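Local coordinates for tail spike protein (Acinetobacter phage vB_AbaP_AS12, PDB 6EU4) that forms the trimeric tailspike of a phage of Acinetobacter baumannii and, as in related tailspikes, probably recognises and cleaves the capsular polysaccharide of the host cell, at residues A175-I180 and I209-P214; G232-D237 and S251-I256; A281-W286 and P310-F315; D287-Q292 and K316-N321. One frame throughout, in Å; residues are numbered along the deposited sequence.

Overall arrangement
All four contacts join neighbouring coils of one parallel beta-helix, the elongated body of the tailspike. Contacts 1, 2 and the 3/4 pair follow one another along its axis, while contacts 3 and 4 lie end to end on the same two strands, 284-304 and 311-318. Contact 1 meets contact 2, about 10 Å away between centres, where Pro214 O lies 2.8 Å from Asp237 N. Contact 2 leads on to both later pairs: Ser252 O is 2.9 Å from Leu283 N in contact 3, and Arg253 NH1 makes a 2.8 Å salt bridge to Asp287 OD2 in contact 4. Contact 1 stands apart from them, with its centre about 20 Å from that of contact 4.

Contact 1: A175-I180 and I209-P214; sequences AIMVAI and IGLYAP
Segments 175-180 and 209-214 run parallel in register, Ala175 beside Ile209 and Val178 beside Tyr212, with both segments turning a corner near Ile176 and Gly210. At the bend Gly210 O accepts two amides: Met177 N at 3.1 Å, nearly straight, and Ile176 N at 3.2 Å from above the carbonyl plane. Ile176 N also reaches Ile209 O, so its single N-H is shared between two acceptors. Beyond the corner the ladder becomes regular, Tyr212 N giving to Met177 O and Ala179 N to Tyr212 O. This is the stacking of successive coils in a right-handed parallel beta-helix, and strand 131-133 continues the stack on the other side of 175-179. On one face Ala175 CB sits 3.9 Å from Tyr212 CB and close to Ile209 CB. With CG anti to the backbone N (chi1 -176°), the Tyr212 ring leads away from segment 175-180, and Pro214 CD lies 3.7 Å above its centre. The other face carries Met177, a selenomethionine, and Leu211, whose CD1 turns back to 3.6 Å from Met177 O. Extended, the Met177 chain leads away toward Phe149 and Phe196. Farther along, the methyls of Ala179 and Ala213 meet at 3.8 Å.

Contact 2: G232-D237 and S251-I256; sequences GIKSVD and SSRSFI
Lys234 lies alongside Ile256, both pointing the same way from paired strands, and its CG and CD each come within 4.0 Å of Ile256 CD1. That same methyl carbon sits 3.3 Å above the centre of the Arg253 guanidinium, covering one of its faces. Lys234 CG is anti to the backbone N (chi1 -173°) and the chain is extended beyond it, which carries NZ past the isoleucine to 4.0 Å from Arg253 NH2. A water at the edge of the guanidinium, in its plane, accepts from Lys234 NZ at 2.9 Å and weakly from Arg253 NH2. The opposite sheet face is apolar: Ile233 CD1 rests 3.8 Å from Phe255 CE1. Between the two faces the backbones form parallel rungs of the beta-helix, in which Ile233 N gives to Ser254 O, Ile256 N gives to Ile233 O at 2.8 Å, and Ser235 N gives to Ile256 O. Gly232 N extends the ladder to Arg253 O at the corner. Farther out, Glu231 makes salt bridges to both Lys234 NZ and Arg253 NH2, while Asp287 takes Arg253 NH1; these carboxylates probably offset the closeness of the two cations. On the apolar side, Trp286 of the next coil stacks on the Phe255 ring.

Contact 3: A281-W286 and P310-F315; sequences AGLYGW and PAKALF
Backbone bonds join Leu283 to Lys312 and Trp286 to Leu314 across two segments that run only 7° apart in direction. Lys312 N meets Leu283 O at 2.9 Å, in the carbonyl plane and on a lone pair, though the bond is bent to 137°. Trp286 N gives a straighter bond to Leu314 O, where Trp286 and Phe315 pair in register between coils of the beta-helix. Near the start of the contact a water donates to both Gly282 O and Pro310 O. Apolar contacts cluster round the lysine stem: Lys312 CB lies 3.4 Å from Tyr284 CE1, and its CD lies 3.7 Å from Leu283 CD1, the leucine running beside the lysine. Ala313 CB adds a contact in the plane of the Tyr284 ring, at its edge, 3.8 Å from CD1. Among the aromatics, Trp286 and Phe315 project side by side, with Phe315 CE1 3.6 Å from Trp286 CD1 and the five-membered ring of Trp286 inclined by 34° to the Phe315 ring, an oblique pairing. Phe315 also meets Phe337 edge to face. Besides the backbone bonds, the two faces differ in chemistry: one is buried and aromatic, while on the other a lysine stem packs against a tyrosine and its ammonium end leads away.

Contact 4: D287-Q292 and K316-N321; sequences DLNKMQ and KIVYSN
Asp287 and Lys316 lie side by side, pointing the same way, yet their charged ends stop short of a direct bond. The fully extended lysine passes its CD 3.9 Å from Asp287 OD1, and a water closes the gap, donating to Asp287 OD2 and accepting from Lys316 NZ. Arg253 makes a salt bridge to the same OD2, so the carboxylate is shared between an arginine and this water. Next on the face of Asp287 and Lys316, Asn289 runs obliquely across Val318, with OD1 3.7 Å from the CG1 methyl, while its ND2 bonds to Gly258 O. On the reverse face Leu288 CD1 approaches Ile317 CG1. Lys290 and Tyr319 stand alongside each other at the turn, the lysine CD 3.8 Å from the tyrosine CB. Ser320 OG links the two turns: it accepts from Met291 N at 2.9 Å and donates to Val318 O from above the carbonyl plane. That carbonyl also receives Lys290 N and so carries two donors. In one of the two modelled conformers of Gln292, a bend at chi2 (-55°) brings NE2 to Tyr319 O at 2.9 Å, and the side chain crosses that of Asn321 at about a right angle without a bond. Asn321 OD1 accepts from Gly293 N and from Asn351 ND2 of the second subunit, and ND2 gives to Asn349 OD1 of that subunit. Backbone bonds such as Leu288 N to Lys316 O join the strands between the two faces, the in-register stacking of a trimeric tailspike beta-helix, which at Gln292 and Asn321 touches the second subunit.

Contact 1: A175-I180 and I209-P214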
loop_
_atom_site.group_PDB
_atom_site.type_symbol
_atom_site.label_atom_id
_atom_site.label_comp_id
_atom_site.label_asym_id
_atom_site.label_seq_id
_atom_site.Cartn_x
_atom_site.Cartn_y
_atom_site.Cartn_z
ATOM N N ALA A 175 18.817 15.743 26.028
ATOM C CA ALA A 175 18.705 14.710 25.013
ATOM C C ALA A 175 19.984 13.888 25.025
ATOM O O ALA A 175 20.990 14.297 25.609
ATOM C CB ALA A 175 18.484 15.309 23.626
ATOM N N ILE A 176 19.939 12.708 24.409
ATOM C CA ILE A 176 21.136 11.874 24.297
ATOM C C ILE A 176 21.941 12.253 23.073
ATOM O O ILE A 176 23.162 12.445 23.147
ATOM C CB ILE A 176 20.766 10.374 24.272
ATOM C CG1 ILE A 176 19.905 10.030 25.487
ATOM C CG2 ILE A 176 22.027 9.528 24.250
ATOM C CD1 ILE A 176 19.345 8.622 25.447
HETATM N N MSE A 177 21.254 12.371 21.946
HETATM C CA MSE A 177 21.859 12.768 20.684
HETATM C C MSE A 177 21.016 13.885 20.052
HETATM O O MSE A 177 19.786 13.888 20.168
HETATM C CB MSE A 177 21.976 11.542 19.747
HETATM C CG MSE A 177 22.911 11.697 18.621
HETATM SE SE MSE A 177 23.112 9.928 17.746
HETATM C CE MSE A 177 24.826 10.286 17.014
ATOM N N VAL A 178 21.685 14.847 19.414
ATOM C CA VAL A 178 21.043 16.028 18.848
ATOM C C VAL A 178 21.540 16.222 17.422
ATOM O O VAL A 178 22.752 16.210 17.184
ATOM C CB VAL A 178 21.349 17.292 19.678
ATOM C CG1 VAL A 178 20.636 18.527 19.103
ATOM C CG2 VAL A 178 20.974 17.070 21.143
ATOM N N ALA A 179 20.614 16.418 16.487
ATOM C CA ALA A 179 20.946 16.771 15.110
ATOM C C ALA A 179 20.925 18.291 14.981
ATOM O O ALA A 179 19.923 18.924 15.323
ATOM C CB ALA A 179 19.944 16.156 14.130
ATOM N N ILE A 180 22.020 18.865 14.493
ATOM C CA ILE A 180 22.170 20.316 14.365
ATOM C C ILE A 180 22.641 20.665 12.952
ATOM O O ILE A 180 23.662 20.127 12.498
ATOM C CB ILE A 180 23.166 20.865 15.407
ATOM C CG1 ILE A 180 22.758 20.453 16.818
ATOM C CG2 ILE A 180 23.317 22.385 15.261
ATOM C CD1 ILE A 180 23.672 20.996 17.965
ATOM N N ILE A 209 15.034 13.302 26.236
ATOM C CA ILE A 209 14.745 12.939 24.854
ATOM C C ILE A 209 15.837 12.009 24.366
ATOM O O ILE A 209 17.015 12.244 24.625
ATOM C CB ILE A 209 14.685 14.201 23.972
ATOM C CG1 ILE A 209 13.629 15.174 24.474
ATOM C CG2 ILE A 209 14.434 13.841 22.498
ATOM C CD1 ILE A 209 13.869 16.619 23.974
ATOM N N GLY A 210 15.462 10.961 23.644
ATOM C CA GLY A 210 16.467 10.122 23.048
ATOM C C GLY A 210 17.238 10.798 21.925
ATOM O O GLY A 210 18.429 11.111 22.049
ATOM N N LEU A 211 16.545 11.044 20.822
ATOM C CA LEU A 211 17.097 11.755 19.674
ATOM C C LEU A 211 16.281 13.018 19.462
ATOM O O LEU A 211 15.099 12.941 19.107
ATOM C CB LEU A 211 17.072 10.871 18.430
ATOM C CG LEU A 211 17.459 11.566 17.124
ATOM C CD1 LEU A 211 18.905 12.052 17.147
ATOM C CD2 LEU A 211 17.207 10.664 15.909
ATOM N N TYR A 212 16.908 14.175 19.676
ATOM C CA TYR A 212 16.298 15.463 19.375
ATOM C C TYR A 212 16.852 15.897 18.022
ATOM O O TYR A 212 18.024 16.268 17.905
ATOM C CB TYR A 212 16.569 16.504 20.456
ATOM C CG TYR A 212 15.844 17.802 20.180
ATOM C CD1 TYR A 212 14.490 17.805 19.887
ATOM C CD2 TYR A 212 16.515 19.016 20.164
ATOM C CE1 TYR A 212 13.815 18.973 19.611
ATOM C CE2 TYR A 212 15.845 20.199 19.888
ATOM C CZ TYR A 212 14.495 20.170 19.611
ATOM O OH TYR A 212 13.807 21.335 19.337
ATOM N N ALA A 213 16.012 15.832 17.009
ATOM C CA ALA A 213 16.420 16.064 15.622
ATOM C C ALA A 213 15.451 17.059 15.008
ATOM O O ALA A 213 14.631 16.707 14.150
ATOM C CB ALA A 213 16.454 14.751 14.843
ATOM N N PRO A 214 15.518 18.321 15.431
ATOM C CA PRO A 214 14.437 19.251 15.074
ATOM C C PRO A 214 14.332 19.487 13.574
ATOM O O PRO A 214 13.220 19.469 13.030
ATOM C CB PRO A 214 14.798 20.530 15.839
ATOM C CG PRO A 214 16.259 20.383 16.216
ATOM C CD PRO A 214 16.461 18.898 16.399
#

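Contact 2: G232-D237 and S251-I256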
loop_
_atom_site.group_PDB
_atom_site.type_symbol
_atom_site.label_atom_id
_atom_site.label_comp_id
_atom_site.label_asym_id
_atom_site.label_seq_id
_atom_site.Cartn_x
_atom_site.Cartn_y
_atom_site.Cartn_z
ATOM N N GLY A 232 10.983 9.717 22.839
ATOM C CA GLY A 232 11.945 8.909 22.116
ATOM C C GLY A 232 12.685 9.651 21.022
ATOM O O GLY A 232 13.885 9.924 21.140
ATOM N N ILE A 233 11.966 9.935 19.940
ATOM C CA ILE A 233 12.479 10.649 18.775
ATOM C C ILE A 233 11.584 11.868 18.561
ATOM O O ILE A 233 10.352 11.747 18.527
ATOM C CB ILE A 233 12.520 9.740 17.534
ATOM C CG1 ILE A 233 13.507 8.580 17.769
ATOM C CG2 ILE A 233 12.912 10.549 16.284
ATOM C CD1 ILE A 233 13.443 7.513 16.735
ATOM N N LYS A 234 12.198 13.044 18.445
ATOM C CA LYS A 234 11.467 14.305 18.455
ATOM C C LYS A 234 12.006 15.244 17.383
ATOM O O LYS A 234 13.192 15.578 17.395
ATOM C CB LYS A 234 11.589 14.939 19.830
ATOM C CG LYS A 234 10.745 16.158 20.027
ATOM C CD LYS A 234 10.805 16.595 21.482
ATOM C CE LYS A 234 9.726 17.598 21.799
ATOM N NZ LYS A 234 9.763 17.982 23.262
ATOM N N SER A 235 11.126 15.705 16.494
ATOM C CA SER A 235 11.515 16.505 15.344
ATOM C C SER A 235 10.452 17.570 15.091
ATOM O O SER A 235 9.297 17.436 15.512
ATOM C CB SER A 235 11.709 15.599 14.116
ATOM O OG SER A 235 12.115 16.310 12.958
ATOM N N VAL A 236 10.860 18.624 14.382
ATOM C CA VAL A 236 9.990 19.743 14.007
ATOM C C VAL A 236 9.697 19.753 12.509
ATOM O O VAL A 236 8.554 19.958 12.083
ATOM C CB VAL A 236 10.621 21.088 14.432
ATOM C CG1 VAL A 236 9.810 22.250 13.916
ATOM C CG2 VAL A 236 10.780 21.188 15.951
ATOM N N ASP A 237 10.740 19.606 11.692
ATOM C CA ASP A 237 10.653 19.729 10.239
ATOM C C ASP A 237 11.628 18.691 9.696
ATOM O O ASP A 237 12.848 18.882 9.771
ATOM C CB ASP A 237 11.006 21.144 9.778
ATOM C CG ASP A 237 10.865 21.350 8.264
ATOM O OD1 ASP A 237 10.988 20.397 7.474
ATOM O OD2 ASP A 237 10.669 22.520 7.858
ATOM N N SER A 251 8.473 6.873 28.041
ATOM C CA SER A 251 7.410 6.897 29.038
ATOM C C SER A 251 6.261 7.827 28.667
ATOM O O SER A 251 5.145 7.597 29.123
ATOM C CB SER A 251 7.963 7.284 30.415
ATOM O OG SER A 251 8.411 8.635 30.410
ATOM N N SER A 252 6.479 8.853 27.837
ATOM C CA SER A 252 5.412 9.787 27.477
ATOM C C SER A 252 5.032 9.717 26.000
ATOM O O SER A 252 3.887 9.373 25.672
ATOM C CB SER A 252 5.821 11.212 27.873
ATOM O OG SER A 252 4.792 12.135 27.547
ATOM N N ARG A 253 5.949 10.042 25.085
ATOM C CA ARG A 253 5.656 9.997 23.646
ATOM C C ARG A 253 6.814 9.327 22.916
ATOM O O ARG A 253 7.967 9.726 23.089
ATOM C CB ARG A 253 5.405 11.397 23.067
ATOM C CG ARG A 253 4.191 12.112 23.653
ATOM C CD ARG A 253 3.947 13.463 22.988
ATOM N NE ARG A 253 4.887 14.461 23.468
ATOM C CZ ARG A 253 5.133 15.622 22.865
ATOM N NH1 ARG A 253 4.503 15.955 21.750
ATOM N NH2 ARG A 253 6.023 16.469 23.385
ATOM N N SER A 254 6.511 8.299 22.119
ATOM C CA SER A 254 7.563 7.555 21.426
ATOM C C SER A 254 8.119 8.343 20.246
ATOM O O SER A 254 9.314 8.641 20.203
ATOM C CB SER A 254 7.049 6.190 20.979
ATOM O OG SER A 254 6.731 5.392 22.111
ATOM N N PHE A 255 7.262 8.701 19.288
ATOM C CA PHE A 255 7.662 9.417 18.077
ATOM C C PHE A 255 6.902 10.745 18.016
ATOM O O PHE A 255 5.670 10.758 18.122
ATOM C CB PHE A 255 7.320 8.609 16.821
ATOM C CG PHE A 255 8.114 7.340 16.641
ATOM C CD1 PHE A 255 9.327 7.355 15.981
ATOM C CD2 PHE A 255 7.607 6.124 17.071
ATOM C CE1 PHE A 255 10.038 6.168 15.773
ATOM C CE2 PHE A 255 8.316 4.947 16.878
ATOM C CZ PHE A 255 9.524 4.964 16.229
ATOM N N ILE A 256 7.625 11.848 17.858
ATOM C CA ILE A 256 7.043 13.185 17.759
ATOM C C ILE A 256 7.598 13.836 16.501
ATOM O O ILE A 256 8.816 14.027 16.392
ATOM C CB ILE A 256 7.382 14.069 18.978
ATOM C CG1 ILE A 256 6.960 13.409 20.295
ATOM C CG2 ILE A 256 6.781 15.457 18.810
ATOM C CD1 ILE A 256 7.738 14.005 21.466
HETATM O O HOH W 1 7.179 19.132 24.021
#

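Contact 3: A281-W286 and P310-F315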
loop_
_atom_site.group_PDB
_atom_site.type_symbol
_atom_site.label_atom_id
_atom_site.label_comp_id
_atom_site.label_asym_id
_atom_site.label_seq_id
_atom_site.Cartn_x
_atom_site.Cartn_y
_atom_site.Cartn_z
ATOM N N ALA A 281 4.800 4.197 25.602
ATOM C CA ALA A 281 4.355 5.579 25.743
ATOM C C ALA A 281 3.051 5.705 26.529
ATOM O O ALA A 281 2.061 5.016 26.252
ATOM C CB ALA A 281 4.181 6.186 24.353
ATOM N N GLY A 282 3.036 6.646 27.473
ATOM C CA GLY A 282 1.879 6.851 28.317
ATOM C C GLY A 282 0.948 7.973 27.890
ATOM O O GLY A 282 -0.141 8.099 28.465
ATOM N N LEU A 283 1.342 8.774 26.889
ATOM C CA LEU A 283 0.541 9.896 26.398
ATOM C C LEU A 283 0.118 9.713 24.947
ATOM O O LEU A 283 -1.088 9.680 24.670
ATOM C CB LEU A 283 1.322 11.205 26.591
ATOM C CG LEU A 283 0.660 12.487 26.063
ATOM C CD1 LEU A 283 -0.635 12.734 26.778
ATOM C CD2 LEU A 283 1.580 13.716 26.207
ATOM N N TYR A 284 1.069 9.616 24.007
ATOM C CA TYR A 284 0.812 9.245 22.624
ATOM C C TYR A 284 1.894 8.289 22.154
ATOM O O TYR A 284 3.070 8.488 22.447
ATOM C CB TYR A 284 0.824 10.446 21.668
ATOM C CG TYR A 284 -0.189 11.495 21.967
ATOM C CD1 TYR A 284 -1.545 11.246 21.777
ATOM C CD2 TYR A 284 0.199 12.759 22.401
ATOM C CE1 TYR A 284 -2.480 12.207 22.038
ATOM C CE2 TYR A 284 -0.743 13.728 22.680
ATOM C CZ TYR A 284 -2.079 13.436 22.495
ATOM O OH TYR A 284 -3.026 14.403 22.741
ATOM N N GLY A 285 1.511 7.300 21.355
ATOM C CA GLY A 285 2.502 6.500 20.662
ATOM C C GLY A 285 3.206 7.317 19.592
ATOM O O GLY A 285 4.431 7.478 19.597
ATOM N N TRP A 286 2.413 7.848 18.672
ATOM C CA TRP A 286 2.876 8.711 17.600
ATOM C C TRP A 286 2.134 10.027 17.696
ATOM O O TRP A 286 0.899 10.041 17.752
ATOM C CB TRP A 286 2.594 8.080 16.242
ATOM C CG TRP A 286 3.254 6.796 15.982
ATOM C CD1 TRP A 286 2.913 5.571 16.478
ATOM C CD2 TRP A 286 4.379 6.582 15.116
ATOM N NE1 TRP A 286 3.757 4.608 15.976
ATOM C CE2 TRP A 286 4.665 5.206 15.138
ATOM C CE3 TRP A 286 5.168 7.427 14.328
ATOM C CZ2 TRP A 286 5.717 4.646 14.414
ATOM C CZ3 TRP A 286 6.211 6.870 13.600
ATOM C CH2 TRP A 286 6.470 5.487 13.650
ATOM N N PRO A 310 -4.773 5.706 31.133
ATOM C CA PRO A 310 -4.802 5.652 29.667
ATOM C C PRO A 310 -3.950 6.730 29.022
ATOM O O PRO A 310 -3.776 7.833 29.553
ATOM C CB PRO A 310 -6.283 5.857 29.341
ATOM C CG PRO A 310 -6.794 6.679 30.491
ATOM C CD PRO A 310 -6.082 6.092 31.691
ATOM N N ALA A 311 -3.413 6.381 27.857
ATOM C CA ALA A 311 -2.883 7.358 26.925
ATOM C C ALA A 311 -4.038 8.162 26.352
ATOM O O ALA A 311 -5.200 7.752 26.409
ATOM C CB ALA A 311 -2.109 6.655 25.801
ATOM N N LYS A 312 -3.725 9.318 25.790
ATOM C CA LYS A 312 -4.769 10.048 25.083
ATOM C C LYS A 312 -5.118 9.351 23.780
ATOM O O LYS A 312 -6.303 9.165 23.464
ATOM C CB LYS A 312 -4.346 11.493 24.844
ATOM C CG LYS A 312 -4.410 12.318 26.137
ATOM C CD LYS A 312 -4.090 13.809 25.872
ATOM C CE LYS A 312 -3.904 14.625 27.151
ATOM N NZ LYS A 312 -4.859 14.276 28.247
ATOM N N ALA A 313 -4.102 8.950 23.016
ATOM C CA ALA A 313 -4.324 8.254 21.755
ATOM C C ALA A 313 -3.108 7.418 21.402
ATOM O O ALA A 313 -1.975 7.792 21.708
ATOM C CB ALA A 313 -4.602 9.227 20.606
ATOM N N LEU A 314 -3.338 6.319 20.690
ATOM C CA LEU A 314 -2.208 5.617 20.090
ATOM C C LEU A 314 -1.560 6.488 19.025
ATOM O O LEU A 314 -0.336 6.696 19.031
ATOM C CB LEU A 314 -2.654 4.280 19.487
ATOM C CG LEU A 314 -1.594 3.490 18.717
ATOM C CD1 LEU A 314 -0.339 3.262 19.542
ATOM C CD2 LEU A 314 -2.168 2.147 18.271
ATOM N N PHE A 315 -2.377 6.991 18.097
ATOM C CA PHE A 315 -1.969 7.905 17.033
ATOM C C PHE A 315 -2.699 9.228 17.168
ATOM O O PHE A 315 -3.940 9.273 17.139
ATOM C CB PHE A 315 -2.299 7.333 15.649
ATOM C CG PHE A 315 -1.836 5.916 15.420
ATOM C CD1 PHE A 315 -0.501 5.642 15.150
ATOM C CD2 PHE A 315 -2.749 4.862 15.377
ATOM C CE1 PHE A 315 -0.084 4.342 14.912
ATOM C CE2 PHE A 315 -2.337 3.561 15.155
ATOM C CZ PHE A 315 -1.005 3.298 14.912
HETATM O O HOH W 2 -2.397 10.337 28.991
#

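Contact 4: D287-Q292 and K316-N321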
loop_
_atom_site.group_PDB
_atom_site.type_symbol
_atom_site.label_atom_id
_atom_site.label_comp_id
_atom_site.label_asym_id
_atom_site.label_seq_id
_atom_site.Cartn_x
_atom_site.Cartn_y
_atom_site.Cartn_z
ATOM N N ASP A 287 2.877 11.119 17.757
ATOM C CA ASP A 287 2.324 12.467 17.812
ATOM C C ASP A 287 2.805 13.152 16.534
ATOM O O ASP A 287 3.955 13.590 16.465
ATOM C CB ASP A 287 2.788 13.189 19.082
ATOM C CG ASP A 287 2.177 14.571 19.240
ATOM O OD1 ASP A 287 1.646 15.123 18.243
ATOM O OD2 ASP A 287 2.237 15.117 20.374
ATOM N N LEU A 288 1.949 13.187 15.512
ATOM C CA LEU A 288 2.310 13.630 14.172
ATOM C C LEU A 288 1.577 14.917 13.834
ATOM O O LEU A 288 0.349 15.011 13.993
ATOM C CB LEU A 288 1.966 12.563 13.133
ATOM C CG LEU A 288 2.519 11.170 13.416
ATOM C CD1 LEU A 288 2.121 10.260 12.278
ATOM C CD2 LEU A 288 4.040 11.178 13.584
ATOM N N ASN A 289 2.334 15.908 13.395
ATOM C CA ASN A 289 1.798 17.203 13.018
ATOM C C ASN A 289 2.430 17.633 11.700
ATOM O O ASN A 289 3.657 17.596 11.557
ATOM C CB ASN A 289 2.076 18.226 14.126
ATOM C CG ASN A 289 1.571 19.605 13.777
ATOM O OD1 ASN A 289 0.431 19.774 13.311
ATOM N ND2 ASN A 289 2.421 20.612 13.987
ATOM N N LYS A 290 1.591 18.000 10.735
ATOM C CA LYS A 290 2.039 18.441 9.410
ATOM C C LYS A 290 2.931 17.395 8.750
ATOM O O LYS A 290 3.936 17.714 8.112
ATOM C CB LYS A 290 2.740 19.795 9.492
ATOM C CG LYS A 290 1.831 20.943 9.942
ATOM C CD LYS A 290 0.859 21.395 8.845
ATOM C CE LYS A 290 0.082 22.663 9.255
ATOM N NZ LYS A 290 -0.696 23.254 8.118
HETATM N N MSE A 291 2.518 16.137 8.853
HETATM C CA MSE A 291 3.249 15.039 8.270
HETATM C C MSE A 291 2.645 14.671 6.916
HETATM O O MSE A 291 1.703 13.868 6.836
HETATM C CB MSE A 291 3.245 13.836 9.233
HETATM C CG MSE A 291 4.342 13.968 10.311
HETATM SE SE MSE A 291 6.133 13.522 9.608
HETATM C CE MSE A 291 6.265 11.689 10.152
ATOM N N GLN A 292 3.203 15.243 5.852
ATOM C CA GLN A 292 2.702 15.022 4.504
ATOM C C GLN A 292 3.449 13.868 3.841
ATOM O O GLN A 292 4.666 13.724 4.009
ATOM C CB GLN A 292 2.858 16.286 3.654
ATOM C CG GLN A 292 2.591 17.605 4.387
ATOM C CD GLN A 292 1.232 17.629 5.046
ATOM O OE1 GLN A 292 0.394 16.767 4.795
ATOM N NE2 GLN A 292 1.004 18.623 5.895
ATOM N N LYS A 316 -1.941 10.303 17.254
ATOM C CA LYS A 316 -2.458 11.657 17.136
ATOM C C LYS A 316 -1.915 12.202 15.819
ATOM O O LYS A 316 -0.695 12.342 15.660
ATOM C CB LYS A 316 -2.034 12.525 18.311
ATOM C CG LYS A 316 -2.482 13.971 18.145
ATOM C CD LYS A 316 -2.061 14.845 19.330
ATOM C CE LYS A 316 -2.535 16.249 19.169
ATOM N NZ LYS A 316 -2.132 17.082 20.363
ATOM N N ILE A 317 -2.813 12.474 14.870
ATOM C CA ILE A 317 -2.423 12.824 13.499
ATOM C C ILE A 317 -3.150 14.100 13.109
ATOM O O ILE A 317 -4.374 14.099 12.912
ATOM C CB ILE A 317 -2.709 11.680 12.516
ATOM C CG1 ILE A 317 -2.022 10.405 13.030
ATOM C CG2 ILE A 317 -2.200 12.049 11.129
ATOM C CD1 ILE A 317 -2.086 9.207 12.097
ATOM N N VAL A 318 -2.395 15.186 12.993
ATOM C CA VAL A 318 -2.932 16.522 12.804
ATOM C C VAL A 318 -2.351 17.113 11.521
ATOM O O VAL A 318 -1.129 17.119 11.328
ATOM C CB VAL A 318 -2.626 17.405 14.028
ATOM C CG1 VAL A 318 -3.072 18.818 13.798
ATOM C CG2 VAL A 318 -3.309 16.809 15.275
ATOM N N TYR A 319 -3.232 17.609 10.659
ATOM C CA TYR A 319 -2.873 18.225 9.373
ATOM C C TYR A 319 -1.798 17.423 8.628
ATOM O O TYR A 319 -0.811 17.966 8.120
ATOM C CB TYR A 319 -2.442 19.672 9.574
ATOM C CG TYR A 319 -3.576 20.536 10.083
ATOM C CD1 TYR A 319 -4.753 20.672 9.359
ATOM C CD2 TYR A 319 -3.454 21.237 11.273
ATOM C CE1 TYR A 319 -5.802 21.459 9.832
ATOM C CE2 TYR A 319 -4.482 22.031 11.743
ATOM C CZ TYR A 319 -5.658 22.129 11.022
ATOM O OH TYR A 319 -6.687 22.928 11.489
ATOM N N SER A 320 -2.055 16.122 8.477
ATOM C CA SER A 320 -1.114 15.173 7.906
ATOM C C SER A 320 -1.833 14.302 6.891
ATOM O O SER A 320 -3.064 14.242 6.867
ATOM C CB SER A 320 -0.500 14.269 8.987
ATOM O OG SER A 320 0.148 15.031 9.989
ATOM N N ASN A 321 -1.070 13.588 6.063
ATOM C CA ASN A 321 -1.663 12.501 5.284
ATOM C C ASN A 321 -0.731 11.297 5.347
ATOM O O ASN A 321 0.454 11.395 5.011
ATOM C CB ASN A 321 -2.015 12.944 3.843
ATOM C CG ASN A 321 -0.816 13.100 2.907
ATOM O OD1 ASN A 321 0.009 14.012 3.039
ATOM N ND2 ASN A 321 -0.782 12.250 1.878
HETATM O O HOH W 3 0.646 17.085 20.865
#